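Long-range contacts in Sso-CP2 metallo-carboxypetidase (Sulfolobus solfataricus, PDB 4MMO), which probably acts as a zinc-dependent carboxypeptidase of the M20 family, cleaving residues from the C-terminal end of peptides: residues L66-H71 with V129-E134; S159-G164 with D394-I399; Q174-V179 with P375-T380; Y345-S350 with L385-L390. All coordinates share one frame; numbering follows the deposited sequence.

Interaction 1: residues L66-H71 with V129-E134; sequences LLIYNH and VKLLYE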
loop_
_atom_site.group_PDB
_atom_site.type_symbol
_atom_site.label_atom_id
_atom_site.label_comp_id
_atom_site.label_asym_id
_atom_site.label_seq_id
_atom_site.Cartn_x
_atom_site.Cartn_y
_atom_site.Cartn_z
ATOM N N LEU A 66 35.871 19.569 22.250
ATOM C CA LEU A 66 35.075 19.200 21.089
ATOM C C LEU A 66 34.306 17.896 21.337
ATOM O O LEU A 66 34.876 16.898 21.773
ATOM C CB LEU A 66 35.988 19.045 19.869
ATOM C CG LEU A 66 35.337 18.538 18.580
ATOM C CD1 LEU A 66 34.344 19.553 18.036
ATOM C CD2 LEU A 66 36.398 18.207 17.543
ATOM N N LEU A 67 33.008 17.921 21.055
ATOM C CA LEU A 67 32.171 16.727 21.103
ATOM C C LEU A 67 32.011 16.180 19.688
ATOM O O LEU A 67 31.544 16.887 18.798
ATOM C CB LEU A 67 30.799 17.063 21.700
ATOM C CG LEU A 67 29.791 15.913 21.829
ATOM C CD1 LEU A 67 30.348 14.788 22.683
ATOM C CD2 LEU A 67 28.483 16.414 22.418
ATOM N N ILE A 68 32.412 14.928 19.481
ATOM C CA ILE A 68 32.318 14.301 18.164
ATOM C C ILE A 68 31.232 13.225 18.156
ATOM O O ILE A 68 31.272 12.292 18.951
ATOM C CB ILE A 68 33.667 13.683 17.740
ATOM C CG1 ILE A 68 34.732 14.780 17.650
ATOM C CG2 ILE A 68 33.530 12.943 16.404
ATOM C CD1 ILE A 68 36.096 14.305 17.185
ATOM N N TYR A 69 30.273 13.369 17.244
ATOM C CA TYR A 69 29.167 12.428 17.108
ATOM C C TYR A 69 29.302 11.595 15.838
ATOM O O TYR A 69 29.553 12.123 14.756
ATOM C CB TYR A 69 27.825 13.176 17.097
ATOM C CG TYR A 69 26.641 12.332 16.662
ATOM C CD1 TYR A 69 26.308 12.211 15.320
ATOM C CD2 TYR A 69 25.854 11.663 17.594
ATOM C CE1 TYR A 69 25.234 11.447 14.914
ATOM C CE2 TYR A 69 24.769 10.892 17.194
ATOM C CZ TYR A 69 24.467 10.788 15.854
ATOM O OH TYR A 69 23.398 10.022 15.441
ATOM N N ASN A 70 29.132 10.285 15.987
ATOM C CA ASN A 70 29.018 9.373 14.853
ATOM C C ASN A 70 28.062 8.245 15.231
ATOM O O ASN A 70 27.654 8.145 16.381
ATOM C CB ASN A 70 30.385 8.807 14.464
ATOM C CG ASN A 70 31.273 9.834 13.782
ATOM O OD1 ASN A 70 32.218 10.348 14.378
ATOM N ND2 ASN A 70 30.980 10.124 12.520
ATOM N N HIS A 71 27.691 7.405 14.272
ATOM C CA HIS A 71 26.840 6.256 14.579
ATOM C C HIS A 71 27.379 4.989 13.937
ATOM O O HIS A 71 27.775 4.994 12.771
ATOM C CB HIS A 71 25.390 6.511 14.162
ATOM C CG HIS A 71 25.203 6.709 12.690
ATOM N ND1 HIS A 71 25.100 5.663 11.807
ATOM C CD2 HIS A 71 25.095 7.843 11.958
ATOM C CE1 HIS A 71 24.932 6.142 10.581
ATOM N NE2 HIS A 71 24.926 7.458 10.648
ATOM N N VAL A 129 38.742 16.041 23.450
ATOM C CA VAL A 129 37.783 15.379 22.577
ATOM C C VAL A 129 36.908 14.415 23.363
ATOM O O VAL A 129 37.402 13.556 24.097
ATOM C CB VAL A 129 38.496 14.627 21.437
ATOM C CG1 VAL A 129 37.501 13.824 20.598
ATOM C CG2 VAL A 129 39.241 15.611 20.564
ATOM N N LYS A 130 35.601 14.580 23.202
ATOM C CA LYS A 130 34.622 13.650 23.743
ATOM C C LYS A 130 33.945 12.951 22.579
ATOM O O LYS A 130 33.495 13.605 21.633
ATOM C CB LYS A 130 33.596 14.394 24.588
ATOM C CG LYS A 130 34.190 15.050 25.814
ATOM C CD LYS A 130 33.143 15.803 26.604
ATOM C CE LYS A 130 33.697 16.272 27.937
ATOM N NZ LYS A 130 32.680 17.022 28.718
ATOM N N LEU A 131 33.897 11.623 22.644
ATOM C CA LEU A 131 33.332 10.805 21.577
ATOM C C LEU A 131 31.984 10.240 21.993
ATOM O O LEU A 131 31.834 9.725 23.100
ATOM C CB LEU A 131 34.269 9.646 21.242
ATOM C CG LEU A 131 35.698 9.980 20.814
ATOM C CD1 LEU A 131 36.464 8.684 20.595
ATOM C CD2 LEU A 131 35.719 10.842 19.557
ATOM N N LEU A 132 31.005 10.337 21.100
ATOM C CA LEU A 132 29.678 9.796 21.361
ATOM C C LEU A 132 29.161 9.061 20.136
ATOM O O LEU A 132 28.713 9.680 19.171
ATOM C CB LEU A 132 28.705 10.909 21.759
ATOM C CG LEU A 132 27.375 10.442 22.357
ATOM C CD1 LEU A 132 27.611 9.747 23.675
ATOM C CD2 LEU A 132 26.417 11.605 22.551
ATOM N N TYR A 133 29.239 7.733 20.189
ATOM C CA TYR A 133 28.794 6.881 19.096
ATOM C C TYR A 133 27.507 6.145 19.471
ATOM O O TYR A 133 27.511 5.324 20.391
ATOM C CB TYR A 133 29.876 5.858 18.762
ATOM C CG TYR A 133 31.226 6.453 18.431
ATOM C CD1 TYR A 133 31.330 7.673 17.772
ATOM C CD2 TYR A 133 32.397 5.789 18.767
ATOM C CE1 TYR A 133 32.563 8.211 17.459
ATOM C CE2 TYR A 133 33.631 6.315 18.461
ATOM C CZ TYR A 133 33.710 7.530 17.806
ATOM O OH TYR A 133 34.942 8.062 17.501
ATOM N N GLU A 134 26.416 6.437 18.761
ATOM C CA GLU A 134 25.138 5.767 19.008
ATOM C C GLU A 134 24.885 4.657 17.990
ATOM O O GLU A 134 25.583 4.556 16.978
ATOM C CB GLU A 134 23.973 6.765 18.995
ATOM C CG GLU A 134 23.568 7.284 17.608
ATOM C CD GLU A 134 22.093 7.651 17.526
ATOM O OE1 GLU A 134 21.260 6.941 18.131
ATOM O OE2 GLU A 134 21.763 8.653 16.856
HETATM O O HOH W 1 34.800 9.294 15.297
#

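Interaction 2: residues S159-G164 with D394-I399; sequences SVIMEG and DAVSAI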
loop_
_atom_site.group_PDB
_atom_site.type_symbol
_atom_site.label_atom_id
_atom_site.label_comp_id
_atom_site.label_asym_id
_atom_site.label_seq_id
_atom_site.Cartn_x
_atom_site.Cartn_y
_atom_site.Cartn_z
ATOM N N SER A 159 31.977 22.994 21.313
ATOM C CA SER A 159 31.463 22.795 19.967
ATOM C C SER A 159 31.224 21.321 19.697
ATOM O O SER A 159 31.709 20.458 20.426
ATOM C CB SER A 159 32.433 23.363 18.931
ATOM O OG SER A 159 33.667 22.671 18.959
ATOM N N VAL A 160 30.472 21.048 18.637
ATOM C CA VAL A 160 30.141 19.689 18.267
ATOM C C VAL A 160 30.200 19.510 16.759
ATOM O O VAL A 160 29.787 20.392 16.005
ATOM C CB VAL A 160 28.732 19.300 18.781
ATOM C CG1 VAL A 160 27.684 20.298 18.299
ATOM C CG2 VAL A 160 28.365 17.887 18.352
ATOM N N ILE A 161 30.724 18.367 16.323
ATOM C CA ILE A 161 30.635 17.984 14.921
ATOM C C ILE A 161 29.761 16.737 14.783
ATOM O O ILE A 161 29.918 15.762 15.520
ATOM C CB ILE A 161 32.027 17.792 14.263
ATOM C CG1 ILE A 161 32.820 16.671 14.936
ATOM C CG2 ILE A 161 32.817 19.115 14.313
ATOM C CD1 ILE A 161 34.043 16.245 14.143
ATOM N N MET A 162 28.818 16.793 13.849
ATOM C CA MET A 162 27.873 15.707 13.651
ATOM C C MET A 162 28.513 14.606 12.806
ATOM O O MET A 162 29.735 14.578 12.656
ATOM C CB MET A 162 26.589 16.241 13.020
ATOM C CG MET A 162 25.864 17.259 13.884
ATOM S SD MET A 162 25.497 16.664 15.552
ATOM C CE MET A 162 24.411 15.283 15.171
ATOM N N GLU A 163 27.698 13.699 12.265
ATOM C CA GLU A 163 28.221 12.474 11.660
ATOM C C GLU A 163 29.144 12.770 10.474
ATOM O O GLU A 163 30.038 11.980 10.160
ATOM C CB GLU A 163 27.080 11.505 11.274
ATOM C CG GLU A 163 26.426 11.718 9.911
ATOM C CD GLU A 163 25.491 10.567 9.517
ATOM O OE1 GLU A 163 25.772 9.876 8.517
ATOM O OE2 GLU A 163 24.476 10.328 10.199
ATOM N N GLY A 164 28.935 13.915 9.833
ATOM C CA GLY A 164 29.782 14.344 8.734
ATOM C C GLY A 164 29.053 14.411 7.407
ATOM O O GLY A 164 27.846 14.176 7.334
ATOM N N ASP A 394 27.531 26.035 18.602
ATOM C CA ASP A 394 28.542 25.880 17.563
ATOM C C ASP A 394 28.563 24.436 17.090
ATOM O O ASP A 394 29.302 23.606 17.622
ATOM C CB ASP A 394 29.921 26.306 18.078
ATOM C CG ASP A 394 29.973 27.779 18.463
ATOM O OD1 ASP A 394 29.132 28.554 17.963
ATOM O OD2 ASP A 394 30.851 28.166 19.262
ATOM N N ALA A 395 27.733 24.150 16.091
ATOM C CA ALA A 395 27.607 22.807 15.546
ATOM C C ALA A 395 27.744 22.829 14.030
ATOM O O ALA A 395 27.316 23.773 13.373
ATOM C CB ALA A 395 26.272 22.198 15.946
ATOM N N VAL A 396 28.343 21.777 13.487
ATOM C CA VAL A 396 28.517 21.633 12.048
ATOM C C VAL A 396 28.532 20.149 11.683
ATOM O O VAL A 396 28.839 19.300 12.520
ATOM C CB VAL A 396 29.840 22.288 11.582
ATOM C CG1 VAL A 396 31.032 21.627 12.256
ATOM C CG2 VAL A 396 29.979 22.237 10.063
ATOM N N SER A 397 28.187 19.845 10.436
ATOM C CA SER A 397 28.338 18.499 9.910
ATOM C C SER A 397 29.278 18.535 8.716
ATOM O O SER A 397 28.923 19.022 7.641
ATOM C CB SER A 397 26.990 17.912 9.504
ATOM O OG SER A 397 27.129 16.540 9.172
ATOM N N ALA A 398 30.484 18.018 8.921
ATOM C CA ALA A 398 31.508 18.035 7.892
ATOM C C ALA A 398 32.546 16.967 8.182
ATOM O O ALA A 398 32.628 16.476 9.306
ATOM C CB ALA A 398 32.163 19.380 7.857
ATOM N N ILE A 399 33.370 16.690 7.173
ATOM C CA ILE A 399 34.285 15.545 7.118
ATOM C C ILE A 399 33.500 14.327 6.658
ATOM O O ILE A 399 32.469 13.991 7.236
ATOM C CB ILE A 399 35.005 15.236 8.450
ATOM C CG1 ILE A 399 35.712 16.487 8.983
ATOM C CG2 ILE A 399 36.008 14.105 8.248
ATOM C CD1 ILE A 399 36.240 16.346 10.397
#

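Interaction 3: residues Q174-V179 with P375-T380; sequences QIVLGV and PNSAGT. With SO4 (sulfate ion), chain D.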
loop_
_atom_site.group_PDB
_atom_site.type_symbol
_atom_site.label_atom_id
_atom_site.label_comp_id
_atom_site.label_asym_id
_atom_site.label_seq_id
_atom_site.Cartn_x
_atom_site.Cartn_y
_atom_site.Cartn_z
ATOM N N GLN A 174 31.760 19.017 1.506
ATOM C CA GLN A 174 30.545 19.729 1.892
ATOM C C GLN A 174 30.527 20.082 3.374
ATOM O O GLN A 174 30.930 19.287 4.223
ATOM C CB GLN A 174 29.310 18.903 1.534
ATOM C CG GLN A 174 29.109 18.740 0.038
ATOM C CD GLN A 174 27.867 17.956 -0.298
ATOM O OE1 GLN A 174 26.980 18.448 -0.993
ATOM N NE2 GLN A 174 27.797 16.720 0.187
ATOM N N ILE A 175 30.063 21.293 3.663
ATOM C CA ILE A 175 29.925 21.787 5.025
ATOM C C ILE A 175 28.449 22.076 5.239
ATOM O O ILE A 175 27.851 22.860 4.500
ATOM C CB ILE A 175 30.724 23.091 5.251
ATOM C CG1 ILE A 175 32.173 22.948 4.767
ATOM C CG2 ILE A 175 30.681 23.502 6.718
ATOM C CD1 ILE A 175 32.989 21.933 5.512
ATOM N N VAL A 176 27.864 21.442 6.249
ATOM C CA VAL A 176 26.426 21.521 6.468
ATOM C C VAL A 176 26.124 22.081 7.856
ATOM O O VAL A 176 26.538 21.519 8.871
ATOM C CB VAL A 176 25.783 20.144 6.287
ATOM C CG1 VAL A 176 24.267 20.246 6.334
ATOM C CG2 VAL A 176 26.238 19.530 4.957
ATOM N N LEU A 177 25.387 23.186 7.885
ATOM C CA LEU A 177 25.189 23.958 9.106
ATOM C C LEU A 177 23.842 23.699 9.773
ATOM O O LEU A 177 23.357 24.536 10.535
ATOM C CB LEU A 177 25.303 25.452 8.792
ATOM C CG LEU A 177 26.537 25.875 7.994
ATOM C CD1 LEU A 177 26.565 27.386 7.842
ATOM C CD2 LEU A 177 27.810 25.381 8.658
ATOM N N GLY A 178 23.232 22.553 9.491
ATOM C CA GLY A 178 21.949 22.246 10.095
ATOM C C GLY A 178 21.230 21.052 9.500
ATOM O O GLY A 178 21.770 20.331 8.666
ATOM N N VAL A 179 19.997 20.847 9.947
ATOM C CA VAL A 179 19.156 19.768 9.448
ATOM C C VAL A 179 17.690 20.168 9.500
ATOM O O VAL A 179 17.297 21.019 10.295
ATOM C CB VAL A 179 19.311 18.490 10.296
ATOM C CG1 VAL A 179 20.728 17.964 10.222
ATOM C CG2 VAL A 179 18.923 18.757 11.747
ATOM N N PRO A 375 23.109 25.789 4.394
ATOM C CA PRO A 375 22.606 26.126 5.731
ATOM C C PRO A 375 22.013 24.926 6.472
ATOM O O PRO A 375 21.929 24.947 7.700
ATOM C CB PRO A 375 21.527 27.173 5.442
ATOM C CG PRO A 375 21.063 26.869 4.062
ATOM C CD PRO A 375 22.258 26.345 3.326
ATOM N N ASN A 376 21.607 23.902 5.729
ATOM C CA ASN A 376 21.091 22.668 6.319
ATOM C C ASN A 376 20.918 21.604 5.250
ATOM O O ASN A 376 20.808 21.921 4.067
ATOM C CB ASN A 376 19.752 22.905 7.017
ATOM C CG ASN A 376 18.674 23.387 6.063
ATOM O OD1 ASN A 376 18.512 24.589 5.849
ATOM N ND2 ASN A 376 17.930 22.448 5.487
ATOM N N SER A 377 20.895 20.343 5.669
ATOM C CA SER A 377 20.662 19.239 4.750
ATOM C C SER A 377 19.170 19.104 4.472
ATOM O O SER A 377 18.339 19.606 5.230
ATOM C CB SER A 377 21.201 17.935 5.337
ATOM O OG SER A 377 20.643 17.687 6.617
ATOM N N ALA A 378 18.837 18.435 3.375
ATOM C CA ALA A 378 17.446 18.154 3.052
ATOM C C ALA A 378 16.919 17.089 4.005
ATOM O O ALA A 378 15.717 16.994 4.249
ATOM C CB ALA A 378 17.326 17.686 1.612
ATOM N N GLY A 379 17.839 16.295 4.546
ATOM C CA GLY A 379 17.494 15.203 5.437
ATOM C C GLY A 379 17.593 15.574 6.903
ATOM O O GLY A 379 17.699 16.754 7.256
ATOM N N THR A 380 17.570 14.551 7.753
ATOM C CA THR A 380 17.452 14.733 9.196
ATOM C C THR A 380 18.563 14.005 9.940
ATOM O O THR A 380 19.089 12.999 9.471
ATOM C CB THR A 380 16.083 14.227 9.698
ATOM O OG1 THR A 380 15.040 15.001 9.094
ATOM C CG2 THR A 380 15.966 14.334 11.224
HETATM S S SO4 D . 17.483 11.045 6.859
HETATM O O1 SO4 D . 16.564 9.969 6.506
HETATM O O2 SO4 D . 18.325 10.636 7.996
HETATM O O3 SO4 D . 18.211 11.356 5.621
HETATM O O4 SO4 D . 16.744 12.235 7.262
#

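Interaction 4: residues Y345-S350 with L385-L390; sequences YPVRTS and LFVYKL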
loop_
_atom_site.group_PDB
_atom_site.type_symbol
_atom_site.label_atom_id
_atom_site.label_comp_id
_atom_site.label_asym_id
_atom_site.label_seq_id
_atom_site.Cartn_x
_atom_site.Cartn_y
_atom_site.Cartn_z
ATOM N N TYR A 345 14.062 17.961 15.930
ATOM C CA TYR A 345 13.988 19.409 15.767
ATOM C C TYR A 345 14.806 19.858 14.560
ATOM O O TYR A 345 15.874 19.306 14.299
ATOM C CB TYR A 345 14.522 20.114 17.018
ATOM C CG TYR A 345 13.686 19.907 18.260
ATOM C CD1 TYR A 345 13.913 18.827 19.103
ATOM C CD2 TYR A 345 12.675 20.797 18.596
ATOM C CE1 TYR A 345 13.155 18.639 20.240
ATOM C CE2 TYR A 345 11.907 20.613 19.731
ATOM C CZ TYR A 345 12.153 19.536 20.550
ATOM O OH TYR A 345 11.392 19.349 21.684
ATOM N N PRO A 346 14.315 20.866 13.819
ATOM C CA PRO A 346 15.157 21.477 12.785
ATOM C C PRO A 346 16.244 22.336 13.419
ATOM O O PRO A 346 16.077 22.769 14.561
ATOM C CB PRO A 346 14.176 22.358 12.013
ATOM C CG PRO A 346 13.143 22.719 13.017
ATOM C CD PRO A 346 12.991 21.506 13.892
ATOM N N VAL A 347 17.331 22.578 12.689
ATOM C CA VAL A 347 18.481 23.309 13.215
ATOM C C VAL A 347 19.182 24.077 12.105
ATOM O O VAL A 347 19.306 23.584 10.985
ATOM C CB VAL A 347 19.523 22.350 13.833
ATOM C CG1 VAL A 347 20.775 23.107 14.282
ATOM C CG2 VAL A 347 18.939 21.593 14.997
ATOM N N ARG A 348 19.645 25.278 12.438
ATOM C CA ARG A 348 20.521 26.054 11.571
ATOM C C ARG A 348 21.483 26.848 12.437
ATOM O O ARG A 348 21.055 27.582 13.326
ATOM C CB ARG A 348 19.718 27.005 10.693
ATOM C CG ARG A 348 19.258 26.389 9.401
ATOM C CD ARG A 348 18.422 27.354 8.599
ATOM N NE ARG A 348 17.744 26.670 7.504
ATOM C CZ ARG A 348 16.582 27.046 6.982
ATOM N NH1 ARG A 348 15.946 28.117 7.443
ATOM N NH2 ARG A 348 16.055 26.346 5.989
ATOM N N THR A 349 22.779 26.697 12.182
ATOM C CA THR A 349 23.796 27.371 12.981
ATOM C C THR A 349 24.604 28.336 12.123
ATOM O O THR A 349 24.495 28.339 10.896
ATOM C CB THR A 349 24.747 26.362 13.650
ATOM O OG1 THR A 349 25.512 25.684 12.649
ATOM C CG2 THR A 349 23.959 25.349 14.466
ATOM N N SER A 350 25.425 29.144 12.782
ATOM C CA SER A 350 26.157 30.210 12.114
ATOM C C SER A 350 27.365 29.713 11.326
ATOM O O SER A 350 28.088 28.816 11.759
ATOM C CB SER A 350 26.620 31.245 13.138
ATOM O OG SER A 350 27.610 32.087 12.577
ATOM N N LEU A 385 19.273 17.742 19.210
ATOM C CA LEU A 385 19.509 17.384 20.602
ATOM C C LEU A 385 20.746 18.089 21.140
ATOM O O LEU A 385 20.747 18.591 22.262
ATOM C CB LEU A 385 19.678 15.871 20.747
ATOM C CG LEU A 385 18.502 15.024 20.269
ATOM C CD1 LEU A 385 18.787 13.555 20.537
ATOM C CD2 LEU A 385 17.197 15.460 20.937
ATOM N N PHE A 386 21.798 18.127 20.333
ATOM C CA PHE A 386 23.060 18.696 20.775
ATOM C C PHE A 386 22.962 20.214 20.886
ATOM O O PHE A 386 23.486 20.813 21.822
ATOM C CB PHE A 386 24.184 18.269 19.830
ATOM C CG PHE A 386 24.442 16.790 19.845
ATOM C CD1 PHE A 386 25.212 16.221 20.845
ATOM C CD2 PHE A 386 23.896 15.967 18.877
ATOM C CE1 PHE A 386 25.443 14.860 20.875
ATOM C CE2 PHE A 386 24.127 14.601 18.897
ATOM C CZ PHE A 386 24.900 14.047 19.898
ATOM N N VAL A 387 22.259 20.832 19.947
ATOM C CA VAL A 387 22.116 22.282 19.941
ATOM C C VAL A 387 21.140 22.764 21.015
ATOM O O VAL A 387 21.434 23.706 21.742
ATOM C CB VAL A 387 21.653 22.782 18.560
ATOM C CG1 VAL A 387 21.402 24.287 18.579
ATOM C CG2 VAL A 387 22.691 22.436 17.509
ATOM N N TYR A 388 19.984 22.115 21.121
ATOM C CA TYR A 388 18.917 22.608 21.990
ATOM C C TYR A 388 18.964 22.033 23.400
ATOM O O TYR A 388 18.734 22.754 24.370
ATOM C CB TYR A 388 17.551 22.331 21.360
ATOM C CG TYR A 388 17.346 23.065 20.054
ATOM C CD1 TYR A 388 17.626 24.422 19.948
ATOM C CD2 TYR A 388 16.893 22.402 18.926
ATOM C CE1 TYR A 388 17.449 25.098 18.759
ATOM C CE2 TYR A 388 16.713 23.073 17.727
ATOM C CZ TYR A 388 16.993 24.417 17.650
ATOM O OH TYR A 388 16.817 25.087 16.462
ATOM N N LYS A 389 19.260 20.743 23.523
ATOM C CA LYS A 389 19.246 20.103 24.832
ATOM C C LYS A 389 20.591 20.256 25.542
ATOM O O LYS A 389 20.630 20.524 26.740
ATOM C CB LYS A 389 18.847 18.631 24.718
ATOM C CG LYS A 389 17.616 18.394 23.859
ATOM C CD LYS A 389 16.407 19.166 24.375
ATOM C CE LYS A 389 15.163 18.861 23.553
ATOM N NZ LYS A 389 13.924 19.423 24.163
ATOM N N LEU A 390 21.686 20.097 24.802
ATOM C CA LEU A 390 23.022 20.288 25.368
ATOM C C LEU A 390 23.479 21.739 25.260
ATOM O O LEU A 390 24.496 22.121 25.839
ATOM C CB LEU A 390 24.045 19.377 24.682
ATOM C CG LEU A 390 24.222 17.960 25.229
ATOM C CD1 LEU A 390 25.283 17.234 24.419
ATOM C CD2 LEU A 390 24.601 17.958 26.704
HETATM O O HOH W 2 12.127 17.609 24.094
HETATM O O HOH W 3 18.284 26.697 14.468
#

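Interaction 1: residues L66-H71 with V129-E134
Tyr-69 OH donates a short hydrogen bond of 2.6 Å to Glu-134 OE2, taken on that oxygen's anti lone pair and near the plane of the phenol ring, with the carboxylate turned 63° against it. The same OE2 also bonds Ser-141, so two hydroxyls grip it. A phenylalanine in place of Tyr-69 would probably leave the carboxylate of Glu-134 with one hydroxyl fewer and freer to turn. Five backbone bonds join the two strands in unbroken register, the shortest from Ile-68 N to Lys-130 O at 2.7 Å; the two nearest the C-terminal ends, Asn-70 N to Leu-132 O (3.3 Å) and Glu-134 N to Asn-70 O, are longer. On the face with Tyr-133, a water donates to Asn-70 OD1 and accepts from the tyrosine OH, Asn-70 ND2 donates to Asn-105 OD1, and Asn-70 CB rests 3.6 Å from Tyr-133 CD1. Farther back, Ile-68 CD1 meets Val-129 CG1 at 3.7 Å, and helix 102-121 packs on this face. His-71 NE2 binds the zinc shared with Asp-104 and Glu-163, its ND1 bonded to Asp-73 O. Adjacent central parallel strands with His-71 at one C-terminal end are consistent with the M20 zinc-peptidase domain.

Interaction 2: residues S159-G164 with D394-I399
Strand 395-396 is the last of the parallel run in the catalytic-domain sheet, and here it pairs with strand 159-161, which leads into the zinc ligand Glu-163. Val-160 is held at both its backbone N and O: N donates to Asp-394 O (3.0 Å) and O accepts from Val-396 N. The next bond, Met-162 N to Val-396 O at 2.8 Å and 167°, lies in the carbonyl plane and continues the pairing right up to the metal-binding turn. Val-160 CG1, set between its own N and carbonyl carbon (chi1 55°), presses on Ala-395 CB at 3.3 Å, while behind them Ile-161 CG2 and Val-396 CG1 run side by side, 3.7 Å apart, on the face covered by helix 354-367. In this parallel part of the mixed sheet the ligand sits just beyond the strand's C-terminal end, where Glu-163 joins His-71 and Asp-104 on the zinc. Past it the two segments close again at Gly-164, whose N makes a weak hydrogen bond to Ser-397 OG (3.3 Å, 134°). Its CA lies 3.1 Å from Ile-399 O, where a side chain would collide; its backbone angles would also jam a CB against the preceding carbonyl.

Interaction 3: residues Q174-V179 with P375-T380
Val-176 meets the loop first: its CG1, swung opposite the backbone N (chi1 -173°), comes within 3.4 Å of Ser-377 N and rests against the peptide that joins Asn-376 to Ser-377. At Leu-177 the strand breaks, and CB lies 3.6 Å from Pro-375 O. Gly-178 then brings the backbones close, its CA only 3.9 Å from that of Asn-376; a side chain there would clash with Pro-375 O. Its carbonyl accepts from Ser-377 N at 3.1 Å, a straight enough bond (160°) whose donor nevertheless stands above the carbonyl plane, off the lone pairs. This is the crossing between the two domains of the M20 fold: strand 174-176 pairs with 372-374, and strand 178-190 begins the sheet of the dimerisation domain. Alongside, Asn-376 CB packs 3.4 Å from Gly-178 C, while its amide is held by Arg-348, Leu-277 O and Ser-377 O. Val-179 closes the row, with CG1 3.6 Å from Ser-377 OG, the hydroxyl that donates to Gly-379 O and so braces the turn. An alanine at Ser-377 is likely to deprive that turn of its brace and set Gly-379 O free to shift. Just beyond, a sulfate, probably from the crystallisation liquor, lies doubtfully close to Thr-380 N and is bound by Arg-311 and by His-197 of the second subunit.

Interaction 4: residues Y345-S350 with L385-L390
Tyr-388 meets Tyr-345 in an offset edge-to-face stack, at the junction where helix 383-389 of the catalytic domain lies against the end of strand 337-348 from the dimerisation-domain sheet. The ring centroids are 5.9 Å apart and the planes stand at 69°, the edge of Tyr-388 turned toward the face of Tyr-345. That edge also meets the base of the Tyr-345 side chain, Tyr-388 CE2 lying 3.7 Å from Tyr-345 CB, and the backbone at Pro-346 O, which sits in the ring plane, 3.1 Å from Tyr-388 OH. A water that accepts from Arg-348 N also lies at Tyr-388 OH. Beside the aromatic pair, Val-347 divides its branches. CG2 slides past the tyrosine to touch Tyr-388 CE2, while CG1, opposite its backbone N (chi1 175°), meets Val-387 CG2 tip to tip at 3.8 Å.

The strand end is held by backbone bonds of Val-347 to Val-179 and of Thr-349 to Leu-177. On the helix, Leu-385 O accepts from both Lys-389 N and Leu-390 N in a wider pi-type turn, and helix 144-149 packs beside it. Lys-389, bent at chi2 (-58°), crosses Tyr-345 at about a right angle, bringing CE 3.9 Å from Tyr-345 CE1. Its NZ donates to a water at 2.6 Å, and that water is also hydrogen-bonded to Tyr-345 OH.

Overall arrangement
From the N terminus, interaction 1 comes first, closing the loop that contains helix 102-121 before the others open. Interaction 2 opens at 159-164, next to 65-71 in the same sheet, and closes only at 394-399, after the chain has passed through the dimerisation domain and back. Interactions 3 and 4 both nest inside that long loop and cross each other, since 345-350 falls between 174-179 and 375-380 and 385-390 follows 375-380. They meet where strands 178-190 and 337-348 pair. Thr-349 OG1 bridges interactions 2 and 3 through Ala-395 O and Leu-177 O, while Phe-386 carries helix 383-389 onto Tyr-69 of interaction 1, so the catalytic sheet is tied to the domain crossing.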